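Uncharacterized HTH-type transcriptional regulator YydK (Bacillus subtilis subsp. subtilis, PDB 3BWG) probably binds DNA and regulates transcription as a member of the GntR family, with a winged helix-turn-helix domain joined to a UTRA domain. Local coordinates at residues Leu178-Gly183 with Leu202-Ile207; Gln135-Glu140 with Ile221-Glu226. All coordinates share one frame; numbering follows the deposited sequence.

How the contacts relate
Past the N-terminal helix-turn-helix region, the chain enters the UTRA range, where strand 135-145 supplies the first half of contact 2. Contact 1 then opens at residues 178-183 and closes at 202-207, a short loop of 18 intervening residues that includes helix 187-193. Strand 215-224 follows directly and closes contact 2 at 221-226, with 80 residues between its two segments, so the shorter closure lies wholly within the longer one. Both pairings belong to one six-stranded antiparallel sheet, where four neighbours run 135-145, 215-224, 200-210, 173-184; the pairing of 215-224 with 200-210 lies between the two contacts. Ile204 N to Ile221 O, at 2.8 Å, joins them as a probable hydrogen bond.

Contact 1 (Leu178-Gly183 with Leu202-Ile207). With EDO (1,2-ethanediol), chain I.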
loop_
_atom_site.group_PDB
_atom_site.type_symbol
_atom_site.label_atom_id
_atom_site.label_comp_id
_atom_site.label_asym_id
_atom_site.label_seq_id
_atom_site.Cartn_x
_atom_site.Cartn_y
_atom_site.Cartn_z
ATOM N N LEU B 178 -8.482 -1.525 0.528
ATOM C CA LEU B 178 -8.388 -1.530 2.007
ATOM C C LEU B 178 -8.685 -0.157 2.564
ATOM O O LEU B 178 -8.170 0.841 2.024
ATOM C CB LEU B 178 -7.003 -1.983 2.504
ATOM C CG LEU B 178 -6.594 -3.460 2.512
ATOM C CD1 LEU B 178 -6.727 -4.083 1.075
ATOM C CD2 LEU B 178 -5.188 -3.701 3.078
ATOM N N PHE B 179 -9.549 -0.127 3.595
ATOM C CA PHE B 179 -9.963 1.034 4.350
ATOM C C PHE B 179 -9.447 0.887 5.784
ATOM O O PHE B 179 -9.721 -0.127 6.453
ATOM C CB PHE B 179 -11.491 1.197 4.275
ATOM C CG PHE B 179 -11.997 1.272 2.832
ATOM C CD1 PHE B 179 -11.886 2.449 2.121
ATOM C CD2 PHE B 179 -12.499 0.142 2.187
ATOM C CE1 PHE B 179 -12.315 2.530 0.774
ATOM C CE2 PHE B 179 -12.907 0.175 0.866
ATOM C CZ PHE B 179 -12.830 1.388 0.155
ATOM N N LEU B 180 -8.608 1.839 6.189
ATOM C CA LEU B 180 -7.869 1.802 7.468
ATOM C C LEU B 180 -8.371 2.854 8.432
ATOM O O LEU B 180 -8.533 4.013 8.060
ATOM C CB LEU B 180 -6.367 2.013 7.225
ATOM C CG LEU B 180 -5.490 0.868 6.701
ATOM C CD1 LEU B 180 -5.719 0.531 5.233
ATOM C CD2 LEU B 180 -4.053 1.241 6.882
ATOM N N HIS B 181 -8.608 2.436 9.676
ATOM C CA HIS B 181 -9.134 3.284 10.731
ATOM C C HIS B 181 -8.283 3.007 11.965
ATOM O O HIS B 181 -7.831 1.887 12.169
ATOM C CB HIS B 181 -10.628 2.986 11.028
ATOM C CG HIS B 181 -11.502 2.897 9.803
ATOM N ND1 HIS B 181 -11.701 1.712 9.118
ATOM C CD2 HIS B 181 -12.256 3.829 9.162
ATOM C CE1 HIS B 181 -12.508 1.923 8.086
ATOM N NE2 HIS B 181 -12.849 3.200 8.083
ATOM N N VAL B 182 -8.031 4.034 12.751
ATOM C CA VAL B 182 -7.434 3.856 14.082
ATOM C C VAL B 182 -8.444 4.193 15.148
ATOM O O VAL B 182 -9.121 5.203 15.052
ATOM C CB VAL B 182 -6.123 4.635 14.268
ATOM C CG1 VAL B 182 -5.674 4.608 15.729
ATOM C CG2 VAL B 182 -5.031 3.987 13.400
ATOM N N GLY B 183 -8.567 3.306 16.140
ATOM C CA GLY B 183 -9.602 3.384 17.137
ATOM C C GLY B 183 -9.121 2.808 18.461
ATOM O O GLY B 183 -7.927 2.500 18.618
ATOM N N LEU B 202 -5.523 -0.894 15.048
ATOM C CA LEU B 202 -5.721 -0.680 13.638
ATOM C C LEU B 202 -6.863 -1.584 13.200
ATOM O O LEU B 202 -6.890 -2.791 13.492
ATOM C CB LEU B 202 -4.463 -1.014 12.856
ATOM C CG LEU B 202 -4.436 -0.761 11.346
ATOM C CD1 LEU B 202 -4.738 0.717 10.905
ATOM C CD2 LEU B 202 -3.103 -1.344 10.754
ATOM N N TYR B 203 -7.827 -0.948 12.559
ATOM C CA TYR B 203 -9.030 -1.591 12.140
ATOM C C TYR B 203 -9.146 -1.445 10.626
ATOM O O TYR B 203 -9.266 -0.349 10.098
ATOM C CB TYR B 203 -10.236 -0.957 12.865
ATOM C CG TYR B 203 -11.539 -1.420 12.278
ATOM C CD1 TYR B 203 -11.854 -2.782 12.279
ATOM C CD2 TYR B 203 -12.433 -0.528 11.674
ATOM C CE1 TYR B 203 -13.027 -3.258 11.694
ATOM C CE2 TYR B 203 -13.636 -0.996 11.100
ATOM C CZ TYR B 203 -13.912 -2.370 11.131
ATOM O OH TYR B 203 -15.067 -2.920 10.616
ATOM N N ILE B 204 -9.081 -2.560 9.919
ATOM C CA ILE B 204 -9.078 -2.531 8.443
ATOM C C ILE B 204 -10.264 -3.282 7.908
ATOM O O ILE B 204 -10.520 -4.420 8.354
ATOM C CB ILE B 204 -7.772 -3.206 7.872
ATOM C CG1 ILE B 204 -6.526 -2.596 8.534
ATOM C CG2 ILE B 204 -7.729 -3.190 6.261
ATOM C CD1 ILE B 204 -5.244 -3.108 7.999
ATOM N N GLU B 205 -10.979 -2.640 6.973
ATOM C CA GLU B 205 -11.936 -3.299 6.089
ATOM C C GLU B 205 -11.386 -3.504 4.704
ATOM O O GLU B 205 -10.910 -2.539 4.060
ATOM C CB GLU B 205 -13.221 -2.500 5.994
ATOM C CG GLU B 205 -13.914 -2.372 7.319
ATOM C CD GLU B 205 -14.895 -1.238 7.283
ATOM O OE1 GLU B 205 -14.496 -0.072 7.493
ATOM O OE2 GLU B 205 -16.067 -1.499 6.969
ATOM N N SER B 206 -11.447 -4.758 4.237
ATOM C CA SER B 206 -10.939 -5.105 2.937
ATOM C C SER B 206 -12.016 -5.643 1.999
ATOM O O SER B 206 -12.860 -6.445 2.393
ATOM C CB SER B 206 -9.833 -6.158 3.050
ATOM O OG SER B 206 -8.844 -5.738 3.970
ATOM N N ILE B 207 -11.950 -5.249 0.743
ATOM C CA ILE B 207 -12.823 -5.898 -0.274
ATOM C C ILE B 207 -11.897 -6.514 -1.307
ATOM O O ILE B 207 -11.112 -5.792 -1.944
ATOM C CB ILE B 207 -13.824 -4.933 -0.936
ATOM C CG1 ILE B 207 -14.745 -4.303 0.090
ATOM C CG2 ILE B 207 -14.724 -5.649 -1.918
ATOM C CD1 ILE B 207 -14.155 -3.132 0.806
HETATM C C1 EDO I . -1.543 -2.325 15.204
HETATM O O1 EDO I . -0.886 -2.955 14.145
HETATM C C2 EDO I . -2.908 -2.953 15.236
HETATM O O2 EDO I . -3.575 -2.268 16.255
#
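His181 and Tyr203 face each other as an antiparallel hydrogen-bonded pair: His181 N reaches Tyr203 O and Tyr203 N reaches His181 O, both at 2.9 Å. Phe179 and Glu205 form a second such pair, whose N-H from Phe179 runs nearly straight to Glu205 O. The short strand axes pass 4.6 Å apart with their directions at 167°, as expected for neighbouring antiparallel strands.

The imidazole of His181 can be followed outward. Its CB lies near Tyr203 O and the ring carbon CD2 of Tyr203, and CG lies 4.0 Å from the same two atoms. A chi1 of -47° puts CG beside the backbone N and brings ND1 close to Tyr203 O, to which it makes a weak bond of 3.3 Å; that oxygen therefore receives two N-H groups from one residue. ND1 also comes within 3.5 Å of Tyr203 CD2; the side chains run alongside each other and their rings make an oblique pair, planes at 32°. At the tip, NE2 hydrogen-bonds to Tyr77 OH of the second subunit. Beside it on this face, the Glu205 carboxylate bonds to Tyr218 OH and forms a salt bridge with Arg74 of the second subunit.

Further along, the Phe179 ring takes Ile207 CD1 at its edge, in plane, 3.5 Å from CE2. The reverse face is aliphatic: Leu178 CG meets Ile204 CG2 at 3.9 Å, Leu180 lies alongside Ile204, and Leu202 CD1 packs on Val182 CG2.

Strand 200-210 is thus held between 173-184 and 215-224 in the sheet of the UTRA domain, with Leu80 packing on Leu178 and Ile204. Strand 173-184 is outermost within its own chain, yet Leu178, Phe179 and Leu180 pair antiparallel with a strand of the second subunit, carrying the sheet across the dimer interface.

Contact 2 (Gln135-Glu140 with Ile221-Glu226); sequences QTLCYE and ISYNYE. With EDO (1,2-ethanediol), chain I; EDO (1,2-ethanediol), chain H.
Asn224 extends CG opposite its backbone N (chi1 179°), while Thr136 places OG1 between its backbone N and carbonyl carbon (chi1 58°); the two side chains then cross at about a right angle. Asn224 ND2 donates to Thr136 OG1 at 2.9 Å, with the hydroxyl oxygen close to the amide plane, and more weakly to Thr136 O. Thr136 OG1 is also bonded to Leu193 O. The other end of the amide, OD1, accepts Glu226 N at 2.8 Å, closing an Asx turn. An alanine at Asn224 would remove both ends of this clasp, and would probably leave Thr136 OG1 without its amide donor and the turn free to shift.

Here strands 135-145 and 215-224 run antiparallel in the UTRA sheet. Tyr139 and Ser222 form a hydrogen-bonded pair: Tyr139 N to Ser222 O and Ser222 N to Tyr139 O are both 3.0 Å. Asn224 N reaches Leu137 O from above the carbonyl plane. On the other side of strand 135-145, Leu137 and Cys138 together face Arg130, a classic beta bulge.

Ile221 CG2 sits over one face of the Tyr223 ring, toward its rim, and presses tightly on Cys138 CB at 3.4 Å. Cys138 SG approaches the same ring obliquely, 4.9 Å from its centroid. Glu140 CB lies 3.7 Å from Ile221 CG1, the two side chains running alongside, and the Glu140 carboxylate is held by Arg128 in a salt bridge.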
loop_
_atom_site.group_PDB
_atom_site.type_symbol
_atom_site.label_atom_id
_atom_site.label_comp_id
_atom_site.label_asym_id
_atom_site.label_seq_id
_atom_site.Cartn_x
_atom_site.Cartn_y
_atom_site.Cartn_z
ATOM N N GLN B 135 1.233 -15.574 20.066
ATOM C CA GLN B 135 0.643 -14.328 20.517
ATOM C C GLN B 135 -0.477 -13.946 19.533
ATOM O O GLN B 135 -0.447 -14.341 18.347
ATOM C CB GLN B 135 1.733 -13.267 20.625
ATOM C CG GLN B 135 2.913 -13.665 21.555
ATOM C CD GLN B 135 2.545 -13.620 23.041
ATOM O OE1 GLN B 135 1.652 -12.875 23.454
ATOM N NE2 GLN B 135 3.235 -14.420 23.853
ATOM N N THR B 136 -1.491 -13.241 20.024
ATOM C CA THR B 136 -2.590 -12.787 19.159
ATOM C C THR B 136 -2.129 -11.752 18.128
ATOM O O THR B 136 -1.404 -10.792 18.455
ATOM C CB THR B 136 -3.759 -12.206 19.958
ATOM O OG1 THR B 136 -3.274 -11.116 20.741
ATOM C CG2 THR B 136 -4.340 -13.254 20.866
ATOM N N LEU B 137 -2.576 -11.967 16.882
ATOM C CA LEU B 137 -2.337 -11.054 15.767
ATOM C C LEU B 137 -3.567 -10.154 15.500
ATOM O O LEU B 137 -3.458 -8.921 15.331
ATOM C CB LEU B 137 -1.974 -11.861 14.506
ATOM C CG LEU B 137 -1.835 -11.018 13.221
ATOM C CD1 LEU B 137 -0.725 -9.964 13.342
ATOM C CD2 LEU B 137 -1.633 -11.830 11.960
ATOM N N CYS B 138 -4.733 -10.782 15.434
ATOM C CA CYS B 138 -5.938 -10.094 15.048
ATOM C C CYS B 138 -7.181 -10.881 15.399
ATOM O O CYS B 138 -7.111 -12.055 15.745
ATOM C CB CYS B 138 -5.941 -9.771 13.542
ATOM S SG CYS B 138 -5.973 -11.228 12.444
ATOM N N TYR B 139 -8.300 -10.181 15.302
ATOM C CA TYR B 139 -9.608 -10.694 15.478
ATOM C C TYR B 139 -10.283 -10.275 14.166
ATOM O O TYR B 139 -10.231 -9.097 13.785
ATOM C CB TYR B 139 -10.263 -10.011 16.711
ATOM C CG TYR B 139 -11.770 -10.180 16.767
ATOM C CD1 TYR B 139 -12.342 -11.460 16.795
ATOM C CD2 TYR B 139 -12.619 -9.083 16.772
ATOM C CE1 TYR B 139 -13.717 -11.643 16.794
ATOM C CE2 TYR B 139 -14.015 -9.249 16.798
ATOM C CZ TYR B 139 -14.554 -10.545 16.815
ATOM O OH TYR B 139 -15.929 -10.757 16.843
ATOM N N GLU B 140 -10.891 -11.241 13.478
ATOM C CA GLU B 140 -11.468 -11.005 12.179
ATOM C C GLU B 140 -12.897 -11.524 11.985
ATOM O O GLU B 140 -13.276 -12.578 12.463
ATOM C CB GLU B 140 -10.535 -11.579 11.103
ATOM C CG GLU B 140 -11.215 -12.101 9.818
ATOM C CD GLU B 140 -10.272 -12.895 8.913
ATOM O OE1 GLU B 140 -10.525 -12.983 7.715
ATOM O OE2 GLU B 140 -9.247 -13.402 9.387
ATOM N N ILE B 221 -11.179 -6.438 10.267
ATOM C CA ILE B 221 -10.109 -6.937 11.126
ATOM C C ILE B 221 -9.563 -5.885 12.087
ATOM O O ILE B 221 -9.317 -4.732 11.716
ATOM C CB ILE B 221 -8.980 -7.487 10.297
ATOM C CG1 ILE B 221 -9.532 -8.493 9.254
ATOM C CG2 ILE B 221 -7.902 -8.157 11.236
ATOM C CD1 ILE B 221 -8.495 -9.206 8.407
ATOM N N SER B 222 -9.419 -6.290 13.339
ATOM C CA SER B 222 -8.748 -5.482 14.335
ATOM C C SER B 222 -7.455 -6.190 14.727
ATOM O O SER B 222 -7.494 -7.335 15.166
ATOM C CB SER B 222 -9.648 -5.320 15.573
ATOM O OG SER B 222 -10.799 -4.581 15.231
ATOM N N TYR B 223 -6.333 -5.490 14.605
ATOM C CA TYR B 223 -5.048 -6.036 14.980
ATOM C C TYR B 223 -4.592 -5.686 16.404
ATOM O O TYR B 223 -4.940 -4.619 16.951
ATOM C CB TYR B 223 -3.989 -5.605 13.951
ATOM C CG TYR B 223 -4.233 -6.167 12.549
ATOM C CD1 TYR B 223 -3.674 -7.380 12.179
ATOM C CD2 TYR B 223 -5.009 -5.475 11.601
ATOM C CE1 TYR B 223 -3.901 -7.928 10.891
ATOM C CE2 TYR B 223 -5.238 -6.000 10.296
ATOM C CZ TYR B 223 -4.651 -7.228 9.955
ATOM O OH TYR B 223 -4.835 -7.809 8.710
ATOM N N ASN B 224 -3.790 -6.577 16.979
ATOM C CA ASN B 224 -3.073 -6.303 18.215
ATOM C C ASN B 224 -1.916 -5.319 17.970
ATOM O O ASN B 224 -0.912 -5.682 17.331
ATOM C CB ASN B 224 -2.576 -7.658 18.761
ATOM C CG ASN B 224 -1.795 -7.555 20.035
ATOM O OD1 ASN B 224 -1.215 -6.507 20.372
ATOM N ND2 ASN B 224 -1.744 -8.670 20.760
ATOM N N TYR B 225 -2.050 -4.081 18.469
ATOM C CA TYR B 225 -1.045 -3.035 18.272
ATOM C C TYR B 225 0.357 -3.389 18.791
ATOM O O TYR B 225 1.351 -2.820 18.339
ATOM C CB TYR B 225 -1.524 -1.683 18.859
ATOM C CG TYR B 225 -1.329 -1.527 20.344
ATOM C CD1 TYR B 225 -0.289 -0.762 20.844
ATOM C CD2 TYR B 225 -2.186 -2.149 21.247
ATOM C CE1 TYR B 225 -0.089 -0.610 22.228
ATOM C CE2 TYR B 225 -2.003 -2.027 22.646
ATOM C CZ TYR B 225 -0.960 -1.243 23.112
ATOM O OH TYR B 225 -0.783 -1.082 24.449
ATOM N N GLU B 226 0.439 -4.344 19.709
ATOM C CA GLU B 226 1.740 -4.749 20.251
ATOM C C GLU B 226 2.418 -5.853 19.461
ATOM O O GLU B 226 3.547 -6.199 19.773
ATOM C CB GLU B 226 1.636 -5.273 21.707
ATOM C CG GLU B 226 0.781 -4.516 22.634
ATOM C CD GLU B 226 1.052 -4.941 24.092
ATOM O OE1 GLU B 226 0.854 -6.139 24.446
ATOM O OE2 GLU B 226 1.506 -4.065 24.855
HETATM C C1 EDO I . -1.543 -2.325 15.204
HETATM O O1 EDO I . -0.886 -2.955 14.145
HETATM C C2 EDO I . -2.908 -2.953 15.236
HETATM O O2 EDO I . -3.575 -2.268 16.255
HETATM C C1 EDO H . -13.039 -6.908 13.499
HETATM O O1 EDO H . -12.919 -6.082 14.652
HETATM C C2 EDO H . -14.238 -7.801 13.707
HETATM O O2 EDO H . -15.404 -6.985 13.535
#